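Local atomic coordinates of spermidine N(1)-acetyltransferase (Thermoplasma acidophilum, PDB entry 3K9U), a protein that transfers an acetyl group from acetyl-CoA to polyamines such as spermidine and so protects the cell against polyamine toxicity. Residues 3-8 against 66-71; 11-16 against 49-54; 62-67 against 78-83; 120-125 against 154-159. All blocks are in the same frame, centred on the assembly; numbering follows the deposited sequence.

Contact 1: 3-8 against 66-71; sequences IEIRKL and LGAFAD
Arg6 lays its guanidinium flat on the ring of Phe69, the two planes 20° apart. Arg6 CZ stands 3.7 Å from the centroid of the Phe69 ring, almost on its normal, which meets the geometry of a stacked cation-pi pair. NH1 of Arg6 comes lowest, 3.3 Å from Phe69 CE2, displaced toward the rim of the ring. With chi1 at 56°, Arg6 CG sits between its own backbone N and carbonyl carbon, and the extended run to NE then carries the head group diagonally from the Gly67 position to Phe69. At the edge of this ring, in its plane, lies Glu4 O.

Beside the stack, Leu8 folds over Gly67, its CG 3.6 Å from Gly67 N. Gly67 has no side chain, and Leu8 CD2 passes 3.8 Å from Gly67 CA. On the reverse face of the sheet Ile5 CD1 rests 3.6 Å from Ala68 CB, and the side chains of Ile5 and Leu66 cross at about a right angle, Ile5 CG2 touching Leu66 CD1.

Antiparallel pairing positions all of this: Glu4 with Phe69 and Arg6 with Gly67 are hydrogen-bonded pairs, the Phe69 N to Glu4 O bond measuring 2.8 Å. Strand 3-7 is outermost within the chain, and strand 63-70 separates it from strand 73-83. Helix 103-118 covers the Ile5 and Ala68 face, where Ala68 meets the acetyl-CoA-binding Ile103, while Phe69 packs on Asp12 and Leu74.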
loop_
_atom_site.group_PDB
_atom_site.type_symbol
_atom_site.label_atom_id
_atom_site.label_comp_id
_atom_site.label_asym_id
_atom_site.label_seq_id
_atom_site.Cartn_x
_atom_site.Cartn_y
_atom_site.Cartn_z
ATOM N N ILE A 3 0.439 -12.914 11.961
ATOM C CA ILE A 3 -0.596 -12.010 12.410
ATOM C C ILE A 3 -1.413 -12.604 13.544
ATOM O O ILE A 3 -1.983 -13.678 13.387
ATOM C CB ILE A 3 -1.523 -11.638 11.253
ATOM C CG1 ILE A 3 -0.814 -10.633 10.334
ATOM C CG2 ILE A 3 -2.826 -11.055 11.780
ATOM C CD1 ILE A 3 0.086 -11.301 9.317
ATOM N N GLU A 4 -1.446 -11.914 14.688
ATOM C CA GLU A 4 -2.332 -12.295 15.803
ATOM C C GLU A 4 -3.391 -11.221 15.992
ATOM O O GLU A 4 -3.098 -10.028 15.859
ATOM C CB GLU A 4 -1.556 -12.484 17.112
ATOM C CG GLU A 4 -0.452 -13.574 17.117
ATOM C CD GLU A 4 -0.956 -15.026 17.359
ATOM O OE1 GLU A 4 -1.996 -15.228 18.037
ATOM O OE2 GLU A 4 -0.287 -15.978 16.881
ATOM N N ILE A 5 -4.618 -11.651 16.286
ATOM C CA ILE A 5 -5.731 -10.744 16.570
ATOM C C ILE A 5 -6.160 -10.914 18.033
ATOM O O ILE A 5 -6.361 -12.021 18.475
ATOM C CB ILE A 5 -6.962 -11.047 15.680
ATOM C CG1 ILE A 5 -6.606 -10.946 14.190
ATOM C CG2 ILE A 5 -8.141 -10.100 16.035
ATOM C CD1 ILE A 5 -6.021 -9.577 13.745
ATOM N N ARG A 6 -6.296 -9.827 18.781
ATOM C CA ARG A 6 -6.741 -9.916 20.163
ATOM C C ARG A 6 -7.237 -8.595 20.681
ATOM O O ARG A 6 -6.959 -7.544 20.105
ATOM C CB ARG A 6 -5.621 -10.419 21.079
ATOM C CG ARG A 6 -4.344 -9.608 21.041
ATOM C CD ARG A 6 -3.434 -9.936 22.265
ATOM N NE ARG A 6 -2.293 -9.009 22.277
ATOM C CZ ARG A 6 -1.204 -9.142 21.522
ATOM N NH1 ARG A 6 -0.242 -8.219 21.575
ATOM N NH2 ARG A 6 -1.070 -10.191 20.716
ATOM N N LYS A 7 -7.961 -8.657 21.797
ATOM C CA LYS A 7 -8.480 -7.459 22.447
ATOM C C LYS A 7 -7.357 -6.475 22.755
ATOM O O LYS A 7 -6.246 -6.858 23.151
ATOM C CB LYS A 7 -9.249 -7.826 23.713
ATOM C CG LYS A 7 -10.581 -8.579 23.423
ATOM C CD LYS A 7 -11.390 -8.870 24.686
ATOM C CE LYS A 7 -12.727 -9.550 24.308
ATOM N NZ LYS A 7 -13.909 -9.214 25.188
ATOM N N LEU A 8 -7.635 -5.203 22.500
ATOM C CA LEU A 8 -6.683 -4.148 22.802
ATOM C C LEU A 8 -6.648 -3.924 24.298
ATOM O O LEU A 8 -7.620 -4.219 24.995
ATOM C CB LEU A 8 -7.069 -2.868 22.086
ATOM C CG LEU A 8 -6.881 -3.015 20.578
ATOM C CD1 LEU A 8 -7.743 -2.006 19.832
ATOM C CD2 LEU A 8 -5.416 -2.884 20.243
ATOM N N LEU A 66 -10.558 -4.715 18.680
ATOM C CA LEU A 66 -9.474 -5.670 18.437
ATOM C C LEU A 66 -8.338 -5.024 17.667
ATOM O O LEU A 66 -8.565 -4.141 16.856
ATOM C CB LEU A 66 -9.990 -6.861 17.627
ATOM C CG LEU A 66 -11.315 -7.511 18.000
ATOM C CD1 LEU A 66 -11.739 -8.542 16.977
ATOM C CD2 LEU A 66 -11.222 -8.163 19.376
ATOM N N GLY A 67 -7.120 -5.497 17.927
ATOM C CA GLY A 67 -5.918 -5.097 17.215
ATOM C C GLY A 67 -5.351 -6.240 16.385
ATOM O O GLY A 67 -5.502 -7.425 16.744
ATOM N N ALA A 68 -4.735 -5.878 15.252
ATOM C CA ALA A 68 -3.949 -6.800 14.457
ATOM C C ALA A 68 -2.472 -6.566 14.768
ATOM O O ALA A 68 -1.957 -5.454 14.605
ATOM C CB ALA A 68 -4.242 -6.607 12.935
ATOM N N PHE A 69 -1.793 -7.613 15.209
ATOM C CA PHE A 69 -0.385 -7.523 15.536
ATOM C C PHE A 69 0.447 -8.338 14.533
ATOM O O PHE A 69 0.257 -9.550 14.383
ATOM C CB PHE A 69 -0.153 -8.012 16.965
ATOM C CG PHE A 69 -0.843 -7.158 18.024
ATOM C CD1 PHE A 69 -2.214 -7.269 18.253
ATOM C CD2 PHE A 69 -0.123 -6.254 18.788
ATOM C CE1 PHE A 69 -2.841 -6.498 19.242
ATOM C CE2 PHE A 69 -0.750 -5.478 19.782
ATOM C CZ PHE A 69 -2.101 -5.596 20.002
ATOM N N ALA A 70 1.344 -7.653 13.836
ATOM C CA ALA A 70 2.246 -8.274 12.880
ATOM C C ALA A 70 3.580 -8.449 13.592
ATOM O O ALA A 70 4.264 -7.467 13.910
ATOM C CB ALA A 70 2.408 -7.395 11.644
ATOM N N ASP A 71 3.904 -9.706 13.894
ATOM C CA ASP A 71 5.088 -10.051 14.665
ATOM C C ASP A 71 5.171 -9.164 15.907
ATOM O O ASP A 71 6.201 -8.532 16.169
ATOM C CB ASP A 71 6.355 -9.919 13.783
ATOM C CG ASP A 71 6.240 -10.705 12.446
ATOM O OD1 ASP A 71 6.023 -11.944 12.485
ATOM O OD2 ASP A 71 6.354 -10.084 11.356
#

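Contact 2: 11-16 against 49-54; sequences EDLETL and KLLNEI
Leu13 supplies the closest apolar contacts between 11-16 and 49-54, and its two methyl branches divide the work. CD1 of Leu13 lies over the backbone of the facing helix, 3.6 Å from Leu50 CB, and is also near Ile54 CD1. CD2 of Leu13 meets Leu51 CG at 3.8 Å, the two side chains crossing at about a right angle. Leu13 CG is anti to the backbone N (chi1 177°), a torsion that brings both methyls to the facing helix. One turn further on, Leu16 and Ile54 meet tip to tip, Leu16 CD2 lying 4.2 Å from Ile54 CD1. The same Leu16 methyl also touches Leu50 CD1. An alanine at Leu13 is likely to open a gap beside Leu50 and Leu51, since both methyls that touch them would be missing.

Hydrogen bonds run within each segment and none crosses between them. Leu16 N to Asp12 O, at 3.0 Å, belongs to the first turn of helix 13-27, and Ile54 N to Leu50 O holds a turn of helix 47-59.

Both helices belong to the helical stretch between strands 3-7 and 63-70. They lie against one face of the sheet, where Leu16 reaches Leu74 and Phe77, Ile54 reaches Phe65, and Glu53 forms a salt bridge with Arg91.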
loop_
_atom_site.group_PDB
_atom_site.type_symbol
_atom_site.label_atom_id
_atom_site.label_comp_id
_atom_site.label_asym_id
_atom_site.label_seq_id
_atom_site.Cartn_x
_atom_site.Cartn_y
_atom_site.Cartn_z
ATOM N N GLU A 11 -1.770 -0.867 27.267
ATOM C CA GLU A 11 -0.392 -0.821 26.744
ATOM C C GLU A 11 -0.346 -0.606 25.223
ATOM O O GLU A 11 0.682 -0.214 24.690
ATOM C CB GLU A 11 0.413 -2.069 27.126
ATOM C CG GLU A 11 -0.388 -3.343 27.155
ATOM C CD GLU A 11 0.452 -4.598 27.053
ATOM O OE1 GLU A 11 1.538 -4.674 27.685
ATOM O OE2 GLU A 11 -0.003 -5.524 26.341
ATOM N N ASP A 12 -1.464 -0.826 24.537
ATOM C CA ASP A 12 -1.532 -0.573 23.104
ATOM C C ASP A 12 -1.788 0.900 22.775
ATOM O O ASP A 12 -1.855 1.259 21.610
ATOM C CB ASP A 12 -2.606 -1.458 22.456
ATOM C CG ASP A 12 -2.327 -2.940 22.643
ATOM O OD1 ASP A 12 -1.178 -3.372 22.382
ATOM O OD2 ASP A 12 -3.246 -3.681 23.060
ATOM N N LEU A 13 -1.902 1.755 23.778
ATOM C CA LEU A 13 -2.423 3.104 23.556
ATOM C C LEU A 13 -1.620 3.961 22.575
ATOM O O LEU A 13 -2.180 4.543 21.622
ATOM C CB LEU A 13 -2.541 3.854 24.890
ATOM C CG LEU A 13 -3.005 5.306 24.770
ATOM C CD1 LEU A 13 -4.481 5.358 24.433
ATOM C CD2 LEU A 13 -2.706 6.022 26.057
ATOM N N GLU A 14 -0.324 4.068 22.815
ATOM C CA GLU A 14 0.499 4.994 22.046
ATOM C C GLU A 14 0.637 4.518 20.592
ATOM O O GLU A 14 0.631 5.332 19.662
ATOM C CB GLU A 14 1.876 5.186 22.710
ATOM C CG GLU A 14 1.821 5.826 24.163
ATOM C CD GLU A 14 1.395 4.846 25.294
ATOM O OE1 GLU A 14 1.047 3.670 25.015
ATOM O OE2 GLU A 14 1.404 5.261 26.478
ATOM N N THR A 15 0.753 3.207 20.393
ATOM C CA THR A 15 0.940 2.676 19.048
ATOM C C THR A 15 -0.395 2.782 18.281
ATOM O O THR A 15 -0.420 3.103 17.084
ATOM C CB THR A 15 1.573 1.250 19.059
ATOM O OG1 THR A 15 0.723 0.344 19.757
ATOM C CG2 THR A 15 2.930 1.247 19.771
ATOM N N LEU A 16 -1.505 2.609 18.992
ATOM C CA LEU A 16 -2.839 2.801 18.394
ATOM C C LEU A 16 -3.044 4.221 17.811
ATOM O O LEU A 16 -3.533 4.377 16.674
ATOM C CB LEU A 16 -3.921 2.440 19.399
ATOM C CG LEU A 16 -5.377 2.378 18.899
ATOM C CD1 LEU A 16 -5.608 1.208 17.994
ATOM C CD2 LEU A 16 -6.302 2.268 20.092
ATOM N N LYS A 49 -9.237 10.056 25.726
ATOM C CA LYS A 49 -10.433 9.557 25.084
ATOM C C LYS A 49 -10.267 8.098 24.687
ATOM O O LYS A 49 -11.158 7.286 24.975
ATOM C CB LYS A 49 -10.792 10.410 23.872
ATOM C CG LYS A 49 -12.153 10.063 23.226
ATOM C CD LYS A 49 -12.640 11.211 22.272
ATOM C CE LYS A 49 -14.156 11.493 22.438
ATOM N NZ LYS A 49 -14.603 11.936 23.842
ATOM N N LEU A 50 -9.140 7.751 24.044
ATOM C CA LEU A 50 -8.893 6.334 23.682
ATOM C C LEU A 50 -8.784 5.387 24.894
ATOM O O LEU A 50 -9.295 4.269 24.863
ATOM C CB LEU A 50 -7.611 6.165 22.858
ATOM C CG LEU A 50 -7.689 6.526 21.393
ATOM C CD1 LEU A 50 -6.298 6.302 20.783
ATOM C CD2 LEU A 50 -8.833 5.712 20.668
ATOM N N LEU A 51 -8.075 5.821 25.929
ATOM C CA LEU A 51 -7.965 5.045 27.154
ATOM C C LEU A 51 -9.348 4.624 27.690
ATOM O O LEU A 51 -9.585 3.454 28.024
ATOM C CB LEU A 51 -7.241 5.865 28.224
ATOM C CG LEU A 51 -5.733 5.708 28.316
ATOM C CD1 LEU A 51 -5.113 6.701 29.373
ATOM C CD2 LEU A 51 -5.405 4.230 28.649
ATOM N N ASN A 52 -10.246 5.603 27.780
ATOM C CA ASN A 52 -11.604 5.362 28.245
ATOM C C ASN A 52 -12.284 4.346 27.346
ATOM O O ASN A 52 -12.952 3.433 27.849
ATOM C CB ASN A 52 -12.405 6.667 28.304
ATOM C CG ASN A 52 -13.783 6.496 28.925
ATOM O OD1 ASN A 52 -13.934 5.955 30.031
ATOM N ND2 ASN A 52 -14.802 6.995 28.230
ATOM N N GLU A 53 -12.084 4.471 26.027
ATOM C CA GLU A 53 -12.717 3.530 25.083
ATOM C C GLU A 53 -12.153 2.127 25.215
ATOM O O GLU A 53 -12.898 1.154 25.188
ATOM C CB GLU A 53 -12.576 3.990 23.636
ATOM C CG GLU A 53 -13.458 5.203 23.276
ATOM C CD GLU A 53 -12.989 5.890 21.974
ATOM O OE1 GLU A 53 -11.876 5.592 21.506
ATOM O OE2 GLU A 53 -13.712 6.727 21.426
ATOM N N ILE A 54 -10.828 2.042 25.364
ATOM C CA ILE A 54 -10.165 0.764 25.579
ATOM C C ILE A 54 -10.689 0.118 26.861
ATOM O O ILE A 54 -10.993 -1.078 26.840
ATOM C CB ILE A 54 -8.617 0.932 25.617
ATOM C CG1 ILE A 54 -8.076 1.338 24.232
ATOM C CG2 ILE A 54 -7.914 -0.332 26.102
ATOM C CD1 ILE A 54 -6.544 1.642 24.226
#

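Contact 3: 62-67 against 78-83; sequences DILFLG and IELKII
The Phe65 ring carries the Glu79 carboxylate over one face, OE2 standing 4.1 Å above the plane near its centre, and the two planes are inclined by 32°. Ile78 O lies in the plane at the ring's edge, 3.4 Å from Phe65 CD1. The ring gets there because Phe65 CG is anti to the backbone N (chi1 -159°), which swings it across to its non-hydrogen-bonded partner, with CD1 3.7 Å from Glu79 CB. The charge of Glu79 is answered outside the pair by a salt bridge from OE1 to Arg91.

These residues belong to the antiparallel beta hairpin of strands 63-70 and 73-83, the second and third strands across the acetyltransferase (GNAT) sheet. Leu64 with Leu80 and Leu66 with Ile78 are its hydrogen-bonded pairs, each joined by two N-H...O bonds; Leu80 N to Leu64 O measures 2.9 Å. A further bond, from Ile82 N to Asp62 O, extends the pairing to the loop residue before strand 63-70.

On the face away from Phe65, Leu66 and Ile78 run side by side, CB of Leu66 3.8 Å from CG2 of Ile78. Ile78 also touches Leu92, an acetyl-CoA-binding residue, and Leu107 of helix 103-118. Leu64 CD1 reaches Ile82 CD1 at 3.9 Å, while on the Phe65 face the bent chain of Lys81 lies beside Ile63, its CE near Ile63 CG1.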
loop_
_atom_site.group_PDB
_atom_site.type_symbol
_atom_site.label_atom_id
_atom_site.label_comp_id
_atom_site.label_asym_id
_atom_site.label_seq_id
_atom_site.Cartn_x
_atom_site.Cartn_y
_atom_site.Cartn_z
ATOM N N ASP A 62 -20.539 -6.431 24.435
ATOM C CA ASP A 62 -21.146 -5.865 23.243
ATOM C C ASP A 62 -20.289 -4.791 22.573
ATOM O O ASP A 62 -20.726 -4.178 21.603
ATOM C CB ASP A 62 -22.513 -5.295 23.602
ATOM C CG ASP A 62 -23.509 -6.390 23.990
ATOM O OD1 ASP A 62 -23.412 -7.527 23.456
ATOM O OD2 ASP A 62 -24.382 -6.098 24.824
ATOM N N ILE A 63 -19.077 -4.560 23.080
ATOM C CA ILE A 63 -18.100 -3.737 22.357
ATOM C C ILE A 63 -16.872 -4.567 21.984
ATOM O O ILE A 63 -16.153 -5.063 22.856
ATOM C CB ILE A 63 -17.678 -2.501 23.164
ATOM C CG1 ILE A 63 -18.868 -1.553 23.355
ATOM C CG2 ILE A 63 -16.526 -1.755 22.454
ATOM C CD1 ILE A 63 -18.622 -0.554 24.483
ATOM N N LEU A 64 -16.639 -4.721 20.682
ATOM C CA LEU A 64 -15.483 -5.446 20.185
ATOM C C LEU A 64 -14.472 -4.439 19.713
ATOM O O LEU A 64 -14.757 -3.662 18.791
ATOM C CB LEU A 64 -15.850 -6.335 19.009
ATOM C CG LEU A 64 -16.785 -7.530 19.195
ATOM C CD1 LEU A 64 -18.054 -7.148 19.926
ATOM C CD2 LEU A 64 -17.123 -8.124 17.805
ATOM N N PHE A 65 -13.278 -4.483 20.300
ATOM C CA PHE A 65 -12.224 -3.534 19.968
ATOM C C PHE A 65 -10.934 -4.351 19.910
ATOM O O PHE A 65 -10.316 -4.667 20.938
ATOM C CB PHE A 65 -12.217 -2.415 21.026
ATOM C CG PHE A 65 -11.544 -1.112 20.607
ATOM C CD1 PHE A 65 -11.323 -0.769 19.283
ATOM C CD2 PHE A 65 -11.205 -0.190 21.582
ATOM C CE1 PHE A 65 -10.721 0.447 18.956
ATOM C CE2 PHE A 65 -10.623 1.034 21.268
ATOM C CZ PHE A 65 -10.370 1.355 19.961
ATOM N N LEU A 66 -10.558 -4.715 18.680
ATOM C CA LEU A 66 -9.474 -5.670 18.437
ATOM C C LEU A 66 -8.338 -5.024 17.667
ATOM O O LEU A 66 -8.565 -4.141 16.856
ATOM C CB LEU A 66 -9.990 -6.861 17.627
ATOM C CG LEU A 66 -11.315 -7.511 18.000
ATOM C CD1 LEU A 66 -11.739 -8.542 16.977
ATOM C CD2 LEU A 66 -11.222 -8.163 19.376
ATOM N N GLY A 67 -7.120 -5.497 17.927
ATOM C CA GLY A 67 -5.918 -5.097 17.215
ATOM C C GLY A 67 -5.351 -6.240 16.385
ATOM O O GLY A 67 -5.502 -7.425 16.744
ATOM N N ILE A 78 -9.952 -2.750 14.781
ATOM C CA ILE A 78 -11.334 -2.715 14.372
ATOM C C ILE A 78 -12.190 -2.451 15.599
ATOM O O ILE A 78 -11.859 -2.907 16.690
ATOM C CB ILE A 78 -11.744 -4.037 13.676
ATOM C CG1 ILE A 78 -13.068 -3.853 12.927
ATOM C CG2 ILE A 78 -11.800 -5.191 14.690
ATOM C CD1 ILE A 78 -13.593 -5.118 12.158
ATOM N N GLU A 79 -13.262 -1.678 15.425
ATOM C CA GLU A 79 -14.203 -1.382 16.491
ATOM C C GLU A 79 -15.620 -1.651 15.997
ATOM O O GLU A 79 -16.017 -1.138 14.966
ATOM C CB GLU A 79 -14.084 0.083 16.960
ATOM C CG GLU A 79 -15.008 0.420 18.204
ATOM C CD GLU A 79 -14.886 1.863 18.727
ATOM O OE1 GLU A 79 -15.112 2.835 17.953
ATOM O OE2 GLU A 79 -14.566 2.029 19.932
ATOM N N LEU A 80 -16.373 -2.450 16.738
ATOM C CA LEU A 80 -17.803 -2.630 16.469
ATOM C C LEU A 80 -18.652 -2.549 17.725
ATOM O O LEU A 80 -18.225 -3.017 18.767
ATOM C CB LEU A 80 -18.078 -3.983 15.818
ATOM C CG LEU A 80 -17.190 -4.417 14.673
ATOM C CD1 LEU A 80 -16.081 -5.270 15.224
ATOM C CD2 LEU A 80 -18.053 -5.186 13.676
ATOM N N LYS A 81 -19.847 -1.973 17.610
ATOM C CA LYS A 81 -20.829 -1.932 18.694
ATOM C C LYS A 81 -22.050 -2.783 18.354
ATOM O O LYS A 81 -22.579 -2.740 17.226
ATOM C CB LYS A 81 -21.317 -0.505 18.970
ATOM C CG LYS A 81 -20.795 0.158 20.283
ATOM C CD LYS A 81 -19.718 1.256 20.030
ATOM C CE LYS A 81 -19.006 1.714 21.314
ATOM N NZ LYS A 81 -18.675 3.199 21.357
ATOM N N ILE A 82 -22.517 -3.538 19.342
ATOM C CA ILE A 82 -23.763 -4.263 19.196
ATOM C C ILE A 82 -24.803 -3.611 20.053
ATOM O O ILE A 82 -24.583 -3.455 21.249
ATOM C CB ILE A 82 -23.598 -5.727 19.618
ATOM C CG1 ILE A 82 -22.641 -6.418 18.630
ATOM C CG2 ILE A 82 -25.015 -6.433 19.801
ATOM C CD1 ILE A 82 -21.881 -7.591 19.198
ATOM N N ILE A 83 -25.933 -3.248 19.435
ATOM C CA ILE A 83 -27.097 -2.667 20.108
ATOM C C ILE A 83 -28.357 -3.293 19.552
ATOM O O ILE A 83 -28.480 -3.471 18.346
ATOM C CB ILE A 83 -27.241 -1.161 19.832
ATOM C CG1 ILE A 83 -26.011 -0.391 20.282
ATOM C CG2 ILE A 83 -28.484 -0.598 20.548
ATOM C CD1 ILE A 83 -25.916 0.966 19.636
#

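Contact 4: 120-125 against 154-159; sequences ILECRL and IMEKKY
Leu121 O accepts the N-H of Tyr159 at 2.7 Å, the donor standing 51° out of the carbonyl plane. Lys158 CA, 3.4 Å from Leu121 O, adds a CA-H...O contact. The Tyr159 N to Leu121 O bond ends the antiparallel pairing of strands 122-128 and 152-158 in the acetyltransferase (GNAT) sheet; within it, Cys123 with Lys157 and Leu125 with Met155 are doubly hydrogen-bonded.

Across one face runs a row of charges. Glu122 OE1 comes 2.8 Å from Glu156 OE1, two acceptors with carboxylate planes 66° apart, a closeness that would probably raise the pKa of one of them. Nearby opposite charges may temper it: Lys158 NZ lies 4.5 Å from Glu122 OE1, beyond salt-bridge range, and Arg124 NH1 makes a long salt bridge of 3.6 Å to Glu156 OE2, which lies at the guanidinium's edge. Replacing Glu122 by an alanine would probably leave Lys158 without its nearby negative group and end the weak, long ion pair of Glu122 OE2 with Lys86.

Beneath, Tyr159 turns its ring edge to the facing strand, CE1 being 3.8 Å from Cys123 CB. Its OH is hydrogen-bonded to Glu112, which also forms a salt bridge with Lys157. Leu125, which touches the likely proton donor Tyr138, lies alongside Met155, its CD1 4.0 Å from Met155 CB.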
loop_
_atom_site.group_PDB
_atom_site.type_symbol
_atom_site.label_atom_id
_atom_site.label_comp_id
_atom_site.label_asym_id
_atom_site.label_seq_id
_atom_site.Cartn_x
_atom_site.Cartn_y
_atom_site.Cartn_z
ATOM N N ILE A 120 -25.858 -12.367 16.049
ATOM C CA ILE A 120 -26.110 -11.110 15.324
ATOM C C ILE A 120 -26.340 -11.460 13.869
ATOM O O ILE A 120 -25.550 -12.194 13.285
ATOM C CB ILE A 120 -24.933 -10.079 15.455
ATOM C CG1 ILE A 120 -24.947 -9.397 16.824
ATOM C CG2 ILE A 120 -25.038 -8.971 14.395
ATOM C CD1 ILE A 120 -24.784 -10.302 17.972
ATOM N N LEU A 121 -27.422 -10.954 13.288
ATOM C CA LEU A 121 -27.789 -11.316 11.920
ATOM C C LEU A 121 -27.648 -10.151 10.928
ATOM O O LEU A 121 -27.989 -10.306 9.744
ATOM C CB LEU A 121 -29.217 -11.900 11.869
ATOM C CG LEU A 121 -29.472 -13.232 12.606
ATOM C CD1 LEU A 121 -30.948 -13.547 12.605
ATOM C CD2 LEU A 121 -28.668 -14.400 11.995
ATOM N N GLU A 122 -27.101 -9.021 11.389
ATOM C CA GLU A 122 -26.963 -7.830 10.553
ATOM C C GLU A 122 -25.871 -6.895 11.086
ATOM O O GLU A 122 -25.746 -6.693 12.303
ATOM C CB GLU A 122 -28.296 -7.097 10.525
ATOM C CG GLU A 122 -28.414 -5.913 9.573
ATOM C CD GLU A 122 -29.888 -5.544 9.323
ATOM O OE1 GLU A 122 -30.243 -5.121 8.196
ATOM O OE2 GLU A 122 -30.706 -5.719 10.249
ATOM N N CYS A 123 -25.106 -6.322 10.158
ATOM C CA CYS A 123 -24.040 -5.392 10.456
ATOM C C CYS A 123 -24.130 -4.209 9.520
ATOM O O CYS A 123 -24.229 -4.395 8.313
ATOM C CB CYS A 123 -22.686 -6.073 10.277
ATOM S SG CYS A 123 -21.295 -4.997 10.738
ATOM N N ARG A 124 -24.099 -2.989 10.053
ATOM C CA ARG A 124 -24.098 -1.801 9.199
ATOM C C ARG A 124 -22.859 -0.980 9.400
ATOM O O ARG A 124 -22.158 -1.134 10.392
ATOM C CB ARG A 124 -25.363 -0.942 9.397
ATOM C CG ARG A 124 -25.694 -0.565 10.822
ATOM C CD ARG A 124 -27.154 -0.089 10.997
ATOM N NE ARG A 124 -27.241 1.371 10.947
ATOM C CZ ARG A 124 -27.640 2.081 9.894
ATOM N NH1 ARG A 124 -28.029 1.473 8.768
ATOM N NH2 ARG A 124 -27.657 3.417 9.971
ATOM N N LEU A 125 -22.569 -0.118 8.434
ATOM C CA LEU A 125 -21.406 0.737 8.517
ATOM C C LEU A 125 -21.581 1.974 7.652
ATOM O O LEU A 125 -22.365 1.964 6.702
ATOM C CB LEU A 125 -20.157 -0.043 8.111
ATOM C CG LEU A 125 -20.023 -0.512 6.647
ATOM C CD1 LEU A 125 -19.461 0.617 5.736
ATOM C CD2 LEU A 125 -19.185 -1.771 6.515
ATOM N N ILE A 154 -24.183 4.275 3.335
ATOM C CA ILE A 154 -24.538 3.368 4.408
ATOM C C ILE A 154 -24.563 1.962 3.802
ATOM O O ILE A 154 -25.270 1.725 2.825
ATOM C CB ILE A 154 -25.927 3.728 5.025
ATOM C CG1 ILE A 154 -25.885 5.110 5.683
ATOM C CG2 ILE A 154 -26.384 2.660 6.041
ATOM C CD1 ILE A 154 -27.263 5.667 6.074
ATOM N N MET A 155 -23.781 1.042 4.353
ATOM C CA MET A 155 -23.761 -0.322 3.835
ATOM C C MET A 155 -24.240 -1.319 4.878
ATOM O O MET A 155 -24.096 -1.090 6.067
ATOM C CB MET A 155 -22.360 -0.708 3.356
ATOM C CG MET A 155 -21.781 0.251 2.346
ATOM S SD MET A 155 -20.129 -0.201 1.776
ATOM C CE MET A 155 -20.491 -1.498 0.567
ATOM N N GLU A 156 -24.810 -2.419 4.405
ATOM C CA GLU A 156 -25.316 -3.476 5.248
ATOM C C GLU A 156 -24.927 -4.823 4.704
ATOM O O GLU A 156 -24.831 -5.015 3.497
ATOM C CB GLU A 156 -26.861 -3.402 5.408
ATOM C CG GLU A 156 -27.334 -2.084 6.059
ATOM C CD GLU A 156 -28.862 -1.977 6.306
ATOM O OE1 GLU A 156 -29.563 -3.009 6.500
ATOM O OE2 GLU A 156 -29.347 -0.820 6.304
ATOM N N LYS A 157 -24.748 -5.755 5.633
ATOM C CA LYS A 157 -24.551 -7.159 5.341
ATOM C C LYS A 157 -25.406 -7.941 6.301
ATOM O O LYS A 157 -25.410 -7.650 7.513
ATOM C CB LYS A 157 -23.094 -7.533 5.584
ATOM C CG LYS A 157 -22.722 -9.012 5.277
ATOM C CD LYS A 157 -21.200 -9.231 5.529
ATOM C CE LYS A 157 -20.754 -10.634 5.175
ATOM N NZ LYS A 157 -19.260 -10.759 5.262
ATOM N N LYS A 158 -26.076 -8.957 5.768
ATOM C CA LYS A 158 -26.971 -9.835 6.499
ATOM C C LYS A 158 -26.300 -11.186 6.775
ATOM O O LYS A 158 -25.518 -11.669 5.972
ATOM C CB LYS A 158 -28.214 -10.090 5.646
ATOM C CG LYS A 158 -29.014 -8.833 5.296
ATOM C CD LYS A 158 -29.980 -8.461 6.423
ATOM C CE LYS A 158 -31.279 -9.271 6.354
ATOM N NZ LYS A 158 -32.012 -9.256 7.666
ATOM N N TYR A 159 -26.623 -11.811 7.897
ATOM C CA TYR A 159 -26.016 -13.092 8.268
ATOM C C TYR A 159 -27.023 -14.233 8.384
ATOM O O TYR A 159 -28.211 -14.022 8.585
ATOM C CB TYR A 159 -25.258 -12.947 9.577
ATOM C CG TYR A 159 -24.095 -12.011 9.439
ATOM C CD1 TYR A 159 -24.264 -10.641 9.616
ATOM C CD2 TYR A 159 -22.841 -12.479 9.073
ATOM C CE1 TYR A 159 -23.207 -9.753 9.463
ATOM C CE2 TYR A 159 -21.757 -11.594 8.926
ATOM C CZ TYR A 159 -21.953 -10.236 9.130
ATOM O OH TYR A 159 -20.917 -9.346 8.998
ATOM O OXT TYR A 159 -26.635 -15.394 8.267
#

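Overall arrangement
Contacts 1, 3 and 4 all lie in one mixed sheet, whose order begins 3-7, 63-70, 73-83, 86-94 and continues with 122-128 and 152-158. Contacts 1 and 3 share strand 63-70, with centres 14 Å apart. Contact 2 is part of the helical layer on one face and touches both: Asp12 meets Phe69, and Ile54 meets Phe65. It forms from the chain between the two strands of contact 1; contacts 3 and 4 follow later. Contact 4 lies 27 Å from contact 2, centre to centre, yet touches contact 3 through Ile120 and Ile82. Between contacts 3 and 4 runs strand 86-94, parallel to 122-128; as in GNAT enzymes generally, acetyl-CoA binds where these two strands diverge.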